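Local coordinates for protein possible prolidase (Bifidobacterium longum NCC2705, PDB 2P9B) that probably hydrolyses carbon-nitrogen bonds as a member of the amidohydrolase family, and has been tentatively named a prolidase, though its true substrate is not established, at residues M70-S82 / L124-V138. Residues are numbered along the deposited sequence; the frame is centred on the assembly and turned at random.
Sequences MPGLINAHTHLFS and LLESGVTTIRTLGDV
Gly72 packs its CA against Thr130 OG1, a place where a side chain would collide, and next to it Leu73 opens the parallel pairing of strands 73-75 and 129-134: its N bonds to Gly128 O, and its O receives Thr130 N. A beta bulge follows, after which Ile74 lies alongside Thr131, CG1 3.8 Å from Thr131 CB, and Asn75 exchanges backbone bonds with Thr131 and Arg133. Asn75 OD1 closes an Asx turn on His77 N, while its ND2 reaches Thr344 and Thr356. At the corner, Ala76 O is gripped side-on by Arg133, NE at 2.7 Å and NH2 at 3.0 Å, almost in the guanidinium plane. Leu135 CD1 lies over one guanidinium face and also over the centre of the His77 ring, 3.6 Å from its centroid. A bend at chi3 (59°) brings the arginine head back to Ala76, and Glu265 forms a salt bridge with NH2. A leucine in place of Arg133 would probably leave Ala76 O without its two donors and Glu265 without its counter-charge. Thr78 gives both N and OG1 to Arg133 O, the hydroxyl coming from above the carbonyl plane. His79 ND1 donates to Gly136 O at 2.9 Å, which fixes the ring's rotation and turns NE2 to the water shared with His77 NE2. Leu80 CD2 meets Leu124 CD1 at 3.8 Å, and Val138 CG2 makes a CH-pi contact over one face of the Phe81 ring. His77 and His79 form the HxH motif that ends the first barrel strand in amidohydrolases; with Asp345 they face one vacant point, consistent with an empty metal site. With ND1 of His79 committed as a donor, its NE2 would be left as the nitrogen able to coordinate a metal.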
HETATM    1  N   MSE A  70      -9.007 -13.725  -6.093  1.00 12.29           N
HETATM    2  CA  MSE A  70      -7.950 -12.923  -6.682  1.00 12.47           C
HETATM    3  C   MSE A  70      -6.815 -12.818  -5.678  1.00 12.61           C
HETATM    4  O   MSE A  70      -6.945 -13.276  -4.542  1.00 11.07           O
HETATM    5  CB  MSE A  70      -8.484 -11.517  -7.039  1.00 13.34           C
HETATM    6  CG  MSE A  70      -8.918 -10.636  -5.841  1.00 15.40           C
HETATM    7 SE   MSE A  70      -9.383  -8.818  -6.247  1.00 20.97          SE
HETATM    8  CE  MSE A  70      -7.620  -8.146  -6.507  1.00 18.80           C
ATOM      9  N   PRO A  71      -5.673 -12.243  -6.093  1.00 11.28           N
ATOM     10  CA  PRO A  71      -4.568 -12.119  -5.141  1.00 10.58           C
ATOM     11  C   PRO A  71      -5.012 -11.157  -4.043  1.00  9.58           C
ATOM     12  O   PRO A  71      -5.855 -10.291  -4.284  1.00 11.19           O
ATOM     13  CB  PRO A  71      -3.443 -11.511  -5.978  1.00  9.42           C
ATOM     14  CG  PRO A  71      -3.751 -11.989  -7.386  1.00 10.89           C
ATOM     15  CD  PRO A  71      -5.256 -11.824  -7.444  1.00 12.16           C
ATOM     16  N   GLY A  72      -4.450 -11.295  -2.851  1.00  9.49           N
ATOM     17  CA  GLY A  72      -4.830 -10.384  -1.785  1.00 10.01           C
ATOM     18  C   GLY A  72      -4.445  -8.964  -2.158  1.00 10.08           C
ATOM     19  O   GLY A  72      -3.471  -8.751  -2.889  1.00 11.17           O
ATOM     20  N   LEU A  73      -5.207  -7.982  -1.682  1.00  9.42           N
ATOM     21  CA  LEU A  73      -4.864  -6.593  -1.982  1.00  9.82           C
ATOM     22  C   LEU A  73      -3.614  -6.220  -1.198  1.00 10.93           C
ATOM     23  O   LEU A  73      -3.298  -6.838  -0.191  1.00 11.79           O
ATOM     24  CB  LEU A  73      -6.008  -5.645  -1.596  1.00 10.44           C
ATOM     25  CG  LEU A  73      -7.301  -5.739  -2.416  1.00 10.50           C
ATOM     26  CD1 LEU A  73      -8.351  -4.797  -1.841  1.00 11.47           C
ATOM     27  CD2 LEU A  73      -7.000  -5.377  -3.875  1.00 12.17           C
ATOM     28  N   ILE A  74      -2.897  -5.215  -1.685  1.00  9.48           N
ATOM     29  CA  ILE A  74      -1.692  -4.734  -1.017  1.00  9.25           C
ATOM     30  C   ILE A  74      -1.840  -3.229  -0.878  1.00 10.18           C
ATOM     31  O   ILE A  74      -2.271  -2.562  -1.818  1.00 10.47           O
ATOM     32  CB  ILE A  74      -0.425  -5.055  -1.861  1.00  8.36           C
ATOM     33  CG1 ILE A  74      -0.284  -6.575  -2.001  1.00  9.17           C
ATOM     34  CG2 ILE A  74       0.817  -4.450  -1.204  1.00  9.50           C
ATOM     35  CD1 ILE A  74       0.917  -7.027  -2.817  1.00 10.28           C
ATOM     36  N   ASN A  75      -1.512  -2.695   0.298  1.00 10.31           N
ATOM     37  CA  ASN A  75      -1.593  -1.252   0.515  1.00  9.03           C
ATOM     38  C   ASN A  75      -0.177  -0.775   0.815  1.00  9.60           C
ATOM     39  O   ASN A  75       0.391  -1.111   1.849  1.00 10.55           O
ATOM     40  CB  ASN A  75      -2.520  -0.918   1.688  1.00  8.39           C
ATOM     41  CG  ASN A  75      -2.832   0.569   1.768  1.00  8.24           C
ATOM     42  OD1 ASN A  75      -1.963   1.403   1.522  1.00 10.73           O
ATOM     43  ND2 ASN A  75      -4.072   0.902   2.110  1.00  9.59           N
ATOM     44  N   ALA A  76       0.399   0.002  -0.097  1.00  9.81           N
ATOM     45  CA  ALA A  76       1.777   0.466   0.066  1.00  9.82           C
ATOM     46  C   ALA A  76       1.987   1.680   0.955  1.00 10.25           C
ATOM     47  O   ALA A  76       3.115   2.156   1.098  1.00 11.20           O
ATOM     48  CB  ALA A  76       2.392   0.729  -1.308  1.00 10.76           C
ATOM     49  N   HIS A  77       0.922   2.190   1.560  1.00 10.53           N
ATOM     50  CA  HIS A  77       1.077   3.361   2.412  1.00 12.18           C
ATOM     51  C   HIS A  77       0.053   3.352   3.541  1.00 10.71           C
ATOM     52  O   HIS A  77      -1.083   3.780   3.362  1.00 12.99           O
ATOM     53  CB  HIS A  77       0.941   4.631   1.566  1.00 12.59           C
ATOM     54  CG  HIS A  77       1.336   5.882   2.285  1.00 15.94           C
ATOM     55  ND1 HIS A  77       1.733   7.026   1.627  1.00 20.01           N
ATOM     56  CD2 HIS A  77       1.394   6.169   3.607  1.00 14.52           C
ATOM     57  CE1 HIS A  77       2.022   7.962   2.512  1.00 18.04           C
ATOM     58  NE2 HIS A  77       1.824   7.469   3.720  1.00 18.15           N
ATOM     59  N   THR A  78       0.472   2.858   4.702  1.00 11.75           N
ATOM     60  CA  THR A  78      -0.406   2.768   5.863  1.00 10.14           C
ATOM     61  C   THR A  78       0.249   3.271   7.151  1.00 11.08           C
ATOM     62  O   THR A  78       1.448   3.539   7.191  1.00 12.96           O
ATOM     63  CB  THR A  78      -0.844   1.301   6.107  1.00  9.88           C
ATOM     64  OG1 THR A  78       0.309   0.495   6.408  1.00 11.69           O
ATOM     65  CG2 THR A  78      -1.525   0.731   4.856  1.00 11.39           C
ATOM     66  N   HIS A  79      -0.575   3.410   8.185  1.00 12.37           N
ATOM     67  CA  HIS A  79      -0.156   3.802   9.531  1.00 12.02           C
ATOM     68  C   HIS A  79      -1.028   2.923  10.415  1.00 13.30           C
ATOM     69  O   HIS A  79      -2.207   2.746  10.122  1.00 15.78           O
ATOM     70  CB  HIS A  79      -0.472   5.274   9.820  1.00 14.35           C
ATOM     71  CG  HIS A  79       0.305   6.238   8.980  1.00 16.31           C
ATOM     72  ND1 HIS A  79       1.640   6.506   9.194  1.00 17.78           N
ATOM     73  CD2 HIS A  79      -0.061   6.977   7.906  1.00 17.56           C
ATOM     74  CE1 HIS A  79       2.064   7.369   8.288  1.00 18.39           C
ATOM     75  NE2 HIS A  79       1.052   7.670   7.494  1.00 18.74           N
ATOM     76  N   LEU A  80      -0.473   2.373  11.489  1.00 12.96           N
ATOM     77  CA  LEU A  80      -1.267   1.514  12.354  1.00 13.86           C
ATOM     78  C   LEU A  80      -1.709   2.202  13.643  1.00 16.33           C
ATOM     79  O   LEU A  80      -2.025   1.549  14.638  1.00 15.20           O
ATOM     80  CB  LEU A  80      -0.502   0.218  12.647  1.00 13.95           C
ATOM     81  CG  LEU A  80      -0.170  -0.617  11.393  1.00 12.19           C
ATOM     82  CD1 LEU A  80       0.545  -1.896  11.806  1.00 13.33           C
ATOM     83  CD2 LEU A  80      -1.440  -0.948  10.616  1.00 13.68           C
ATOM     84  N   PHE A  81      -1.750   3.530  13.600  1.00 20.62           N
ATOM     85  CA  PHE A  81      -2.181   4.347  14.728  1.00 25.06           C
ATOM     86  C   PHE A  81      -2.889   5.558  14.119  1.00 28.28           C
ATOM     87  O   PHE A  81      -2.598   5.940  12.983  1.00 29.53           O
ATOM     88  CB  PHE A  81      -0.971   4.791  15.555  1.00 26.34           C
ATOM     89  CG  PHE A  81      -0.123   5.835  14.881  1.00 29.35           C
ATOM     90  CD1 PHE A  81      -0.288   7.183  15.184  1.00 29.96           C
ATOM     91  CD2 PHE A  81       0.829   5.473  13.931  1.00 29.93           C
ATOM     92  CE1 PHE A  81       0.481   8.159  14.552  1.00 31.13           C
ATOM     93  CE2 PHE A  81       1.604   6.439  13.292  1.00 29.82           C
ATOM     94  CZ  PHE A  81       1.431   7.785  13.603  1.00 30.92           C
ATOM     95  N   SER A  82      -3.821   6.150  14.859  1.00 30.12           N
ATOM     96  CA  SER A  82      -4.558   7.308  14.358  1.00 33.48           C
ATOM     97  C   SER A  82      -3.763   8.596  14.536  1.00 34.37           C
ATOM     98  O   SER A  82      -3.432   8.978  15.657  1.00 36.24           O
ATOM     99  CB  SER A  82      -5.903   7.435  15.077  1.00 35.43           C
ATOM    100  OG  SER A  82      -6.701   6.283  14.867  1.00 39.66           O
ATOM    101  N   LEU A 124      -7.088  -4.108   8.419  1.00 11.04           N
ATOM    102  CA  LEU A 124      -6.590  -4.115   7.046  1.00  9.86           C
ATOM    103  C   LEU A 124      -6.708  -5.525   6.480  1.00 10.35           C
ATOM    104  O   LEU A 124      -7.230  -5.716   5.380  1.00 11.06           O
ATOM    105  CB  LEU A 124      -5.131  -3.646   6.996  1.00 10.42           C
ATOM    106  CG  LEU A 124      -4.931  -2.133   6.978  1.00 10.34           C
ATOM    107  CD1 LEU A 124      -3.580  -1.764   7.581  1.00 10.54           C
ATOM    108  CD2 LEU A 124      -5.051  -1.635   5.544  1.00 11.76           C
ATOM    109  N   LEU A 125      -6.240  -6.515   7.233  1.00 10.57           N
ATOM    110  CA  LEU A 125      -6.323  -7.897   6.766  1.00 10.49           C
ATOM    111  C   LEU A 125      -7.770  -8.321   6.511  1.00 10.88           C
ATOM    112  O   LEU A 125      -8.074  -8.888   5.465  1.00 11.35           O
ATOM    113  CB  LEU A 125      -5.669  -8.851   7.773  1.00 10.97           C
ATOM    114  CG  LEU A 125      -5.689 -10.335   7.382  1.00 11.24           C
ATOM    115  CD1 LEU A 125      -4.963 -10.523   6.054  1.00 14.97           C
ATOM    116  CD2 LEU A 125      -5.022 -11.173   8.469  1.00 12.89           C
ATOM    117  N   GLU A 126      -8.665  -8.030   7.456  1.00 10.96           N
ATOM    118  CA  GLU A 126     -10.072  -8.402   7.300  1.00 11.53           C
ATOM    119  C   GLU A 126     -10.712  -7.744   6.082  1.00 13.27           C
ATOM    120  O   GLU A 126     -11.695  -8.258   5.543  1.00 14.31           O
ATOM    121  CB  GLU A 126     -10.870  -8.039   8.560  1.00 13.07           C
ATOM    122  CG  GLU A 126     -10.422  -8.806   9.801  1.00 16.15           C
ATOM    123  CD  GLU A 126     -11.106  -8.338  11.071  1.00 19.34           C
ATOM    124  OE1 GLU A 126     -11.473  -7.150  11.151  1.00 21.51           O
ATOM    125  OE2 GLU A 126     -11.255  -9.160  11.996  1.00 21.75           O
ATOM    126  N   SER A 127     -10.157  -6.611   5.650  1.00 12.29           N
ATOM    127  CA  SER A 127     -10.687  -5.905   4.492  1.00 11.52           C
ATOM    128  C   SER A 127     -10.136  -6.526   3.207  1.00 11.59           C
ATOM    129  O   SER A 127     -10.497  -6.109   2.107  1.00 12.73           O
ATOM    130  CB  SER A 127     -10.329  -4.412   4.552  1.00 11.38           C
ATOM    131  OG  SER A 127      -8.974  -4.169   4.201  1.00 14.56           O
ATOM    132  N   GLY A 128      -9.259  -7.515   3.361  1.00 10.34           N
ATOM    133  CA  GLY A 128      -8.689  -8.192   2.205  1.00 10.31           C
ATOM    134  C   GLY A 128      -7.271  -7.812   1.796  1.00 10.40           C
ATOM    135  O   GLY A 128      -6.802  -8.237   0.737  1.00 11.20           O
ATOM    136  N   VAL A 129      -6.587  -7.032   2.629  1.00  9.09           N
ATOM    137  CA  VAL A 129      -5.216  -6.589   2.362  1.00  9.59           C
ATOM    138  C   VAL A 129      -4.226  -7.535   3.049  1.00  9.92           C
ATOM    139  O   VAL A 129      -4.127  -7.555   4.274  1.00 10.78           O
ATOM    140  CB  VAL A 129      -5.002  -5.166   2.893  1.00  9.25           C
ATOM    141  CG1 VAL A 129      -3.628  -4.662   2.501  1.00  9.72           C
ATOM    142  CG2 VAL A 129      -6.084  -4.253   2.346  1.00 10.73           C
ATOM    143  N   THR A 130      -3.484  -8.303   2.254  1.00 10.05           N
ATOM    144  CA  THR A 130      -2.553  -9.283   2.794  1.00  8.38           C
ATOM    145  C   THR A 130      -1.104  -8.832   2.955  1.00  8.55           C
ATOM    146  O   THR A 130      -0.301  -9.535   3.566  1.00  9.55           O
ATOM    147  CB  THR A 130      -2.609 -10.573   1.961  1.00  8.94           C
ATOM    148  OG1 THR A 130      -2.504 -10.249   0.571  1.00 11.03           O
ATOM    149  CG2 THR A 130      -3.928 -11.292   2.197  1.00 11.43           C
ATOM    150  N   THR A 131      -0.769  -7.669   2.407  1.00  7.23           N
ATOM    151  CA  THR A 131       0.568  -7.118   2.545  1.00  8.79           C
ATOM    152  C   THR A 131       0.400  -5.615   2.689  1.00  8.25           C
ATOM    153  O   THR A 131      -0.399  -5.009   1.976  1.00  9.12           O
ATOM    154  CB  THR A 131       1.459  -7.389   1.308  1.00  9.34           C
ATOM    155  OG1 THR A 131       1.586  -8.800   1.100  1.00 11.07           O
ATOM    156  CG2 THR A 131       2.855  -6.798   1.517  1.00 10.51           C
ATOM    157  N   ILE A 132       1.135  -5.025   3.624  1.00  9.04           N
ATOM    158  CA  ILE A 132       1.073  -3.590   3.837  1.00  8.91           C
ATOM    159  C   ILE A 132       2.461  -3.060   4.121  1.00  9.93           C
ATOM    160  O   ILE A 132       3.354  -3.812   4.521  1.00 10.21           O
ATOM    161  CB  ILE A 132       0.175  -3.195   5.061  1.00  8.99           C
ATOM    162  CG1 ILE A 132       0.771  -3.740   6.368  1.00 10.63           C
ATOM    163  CG2 ILE A 132      -1.236  -3.700   4.858  1.00 11.52           C
ATOM    164  CD1 ILE A 132       0.020  -3.282   7.621  1.00 10.58           C
ATOM    165  N   ARG A 133       2.647  -1.769   3.876  1.00  9.00           N
ATOM    166  CA  ARG A 133       3.898  -1.107   4.202  1.00  8.79           C
ATOM    167  C   ARG A 133       3.479   0.075   5.051  1.00  9.11           C
ATOM    168  O   ARG A 133       2.610   0.841   4.648  1.00  9.43           O
ATOM    169  CB  ARG A 133       4.633  -0.569   2.972  1.00  8.49           C
ATOM    170  CG  ARG A 133       5.819   0.326   3.377  1.00  8.98           C
ATOM    171  CD  ARG A 133       6.621   0.838   2.192  1.00 10.30           C
ATOM    172  NE  ARG A 133       5.797   1.623   1.275  1.00 10.86           N
ATOM    173  CZ  ARG A 133       6.283   2.410   0.321  1.00 10.48           C
ATOM    174  NH1 ARG A 133       7.593   2.528   0.158  1.00 12.14           N
ATOM    175  NH2 ARG A 133       5.455   3.067  -0.485  1.00 11.34           N
ATOM    176  N   THR A 134       4.055   0.209   6.241  1.00 10.23           N
ATOM    177  CA  THR A 134       3.728   1.373   7.053  1.00 10.41           C
ATOM    178  C   THR A 134       4.758   2.430   6.665  1.00 10.34           C
ATOM    179  O   THR A 134       5.885   2.099   6.289  1.00 11.39           O
ATOM    180  CB  THR A 134       3.826   1.087   8.576  1.00 10.15           C
ATOM    181  OG1 THR A 134       5.164   0.703   8.927  1.00 12.33           O
ATOM    182  CG2 THR A 134       2.848  -0.006   8.967  1.00 11.14           C
ATOM    183  N   LEU A 135       4.363   3.697   6.717  1.00 10.25           N
ATOM    184  CA  LEU A 135       5.272   4.781   6.389  1.00 11.37           C
ATOM    185  C   LEU A 135       5.205   5.853   7.463  1.00 12.99           C
ATOM    186  O   LEU A 135       4.808   6.987   7.205  1.00 15.62           O
ATOM    187  CB  LEU A 135       4.929   5.381   5.021  1.00 12.99           C
ATOM    188  CG  LEU A 135       5.230   4.440   3.849  1.00 13.83           C
ATOM    189  CD1 LEU A 135       4.748   5.054   2.535  1.00 14.45           C
ATOM    190  CD2 LEU A 135       6.732   4.163   3.820  1.00 13.16           C
ATOM    191  N   GLY A 136       5.595   5.474   8.671  1.00 13.22           N
ATOM    192  CA  GLY A 136       5.584   6.407   9.780  1.00 13.72           C
ATOM    193  C   GLY A 136       4.929   5.792  10.994  1.00 12.82           C
ATOM    194  O   GLY A 136       3.719   5.921  11.188  1.00 16.20           O
ATOM    195  N   ASP A 137       5.728   5.098  11.798  1.00 12.01           N
ATOM    196  CA  ASP A 137       5.238   4.462  13.019  1.00 11.77           C
ATOM    197  C   ASP A 137       5.589   5.391  14.178  1.00 12.80           C
ATOM    198  O   ASP A 137       6.292   6.379  13.989  1.00 14.05           O
ATOM    199  CB  ASP A 137       5.930   3.110  13.250  1.00 10.56           C
ATOM    200  CG  ASP A 137       5.819   2.170  12.054  1.00 10.96           C
ATOM    201  OD1 ASP A 137       4.834   2.278  11.307  1.00 13.09           O
ATOM    202  OD2 ASP A 137       6.710   1.313  11.872  1.00 12.66           O
ATOM    203  N   VAL A 138       5.102   5.078  15.373  1.00 13.37           N
ATOM    204  CA  VAL A 138       5.423   5.911  16.529  1.00 15.24           C
ATOM    205  C   VAL A 138       6.829   5.553  16.998  1.00 16.22           C
ATOM    206  O   VAL A 138       7.686   6.421  17.171  1.00 18.34           O
ATOM    207  CB  VAL A 138       4.422   5.688  17.682  1.00 16.07           C
ATOM    208  CG1 VAL A 138       4.870   6.456  18.917  1.00 17.48           C
ATOM    209  CG2 VAL A 138       3.036   6.139  17.256  1.00 15.53           C
TER
HETATM  210  O   HOH W   1       2.696   9.088   5.764  1.00 27.96           O
HETATM  211  O   HOH W   2       2.282   2.799  11.865  1.00 16.93           O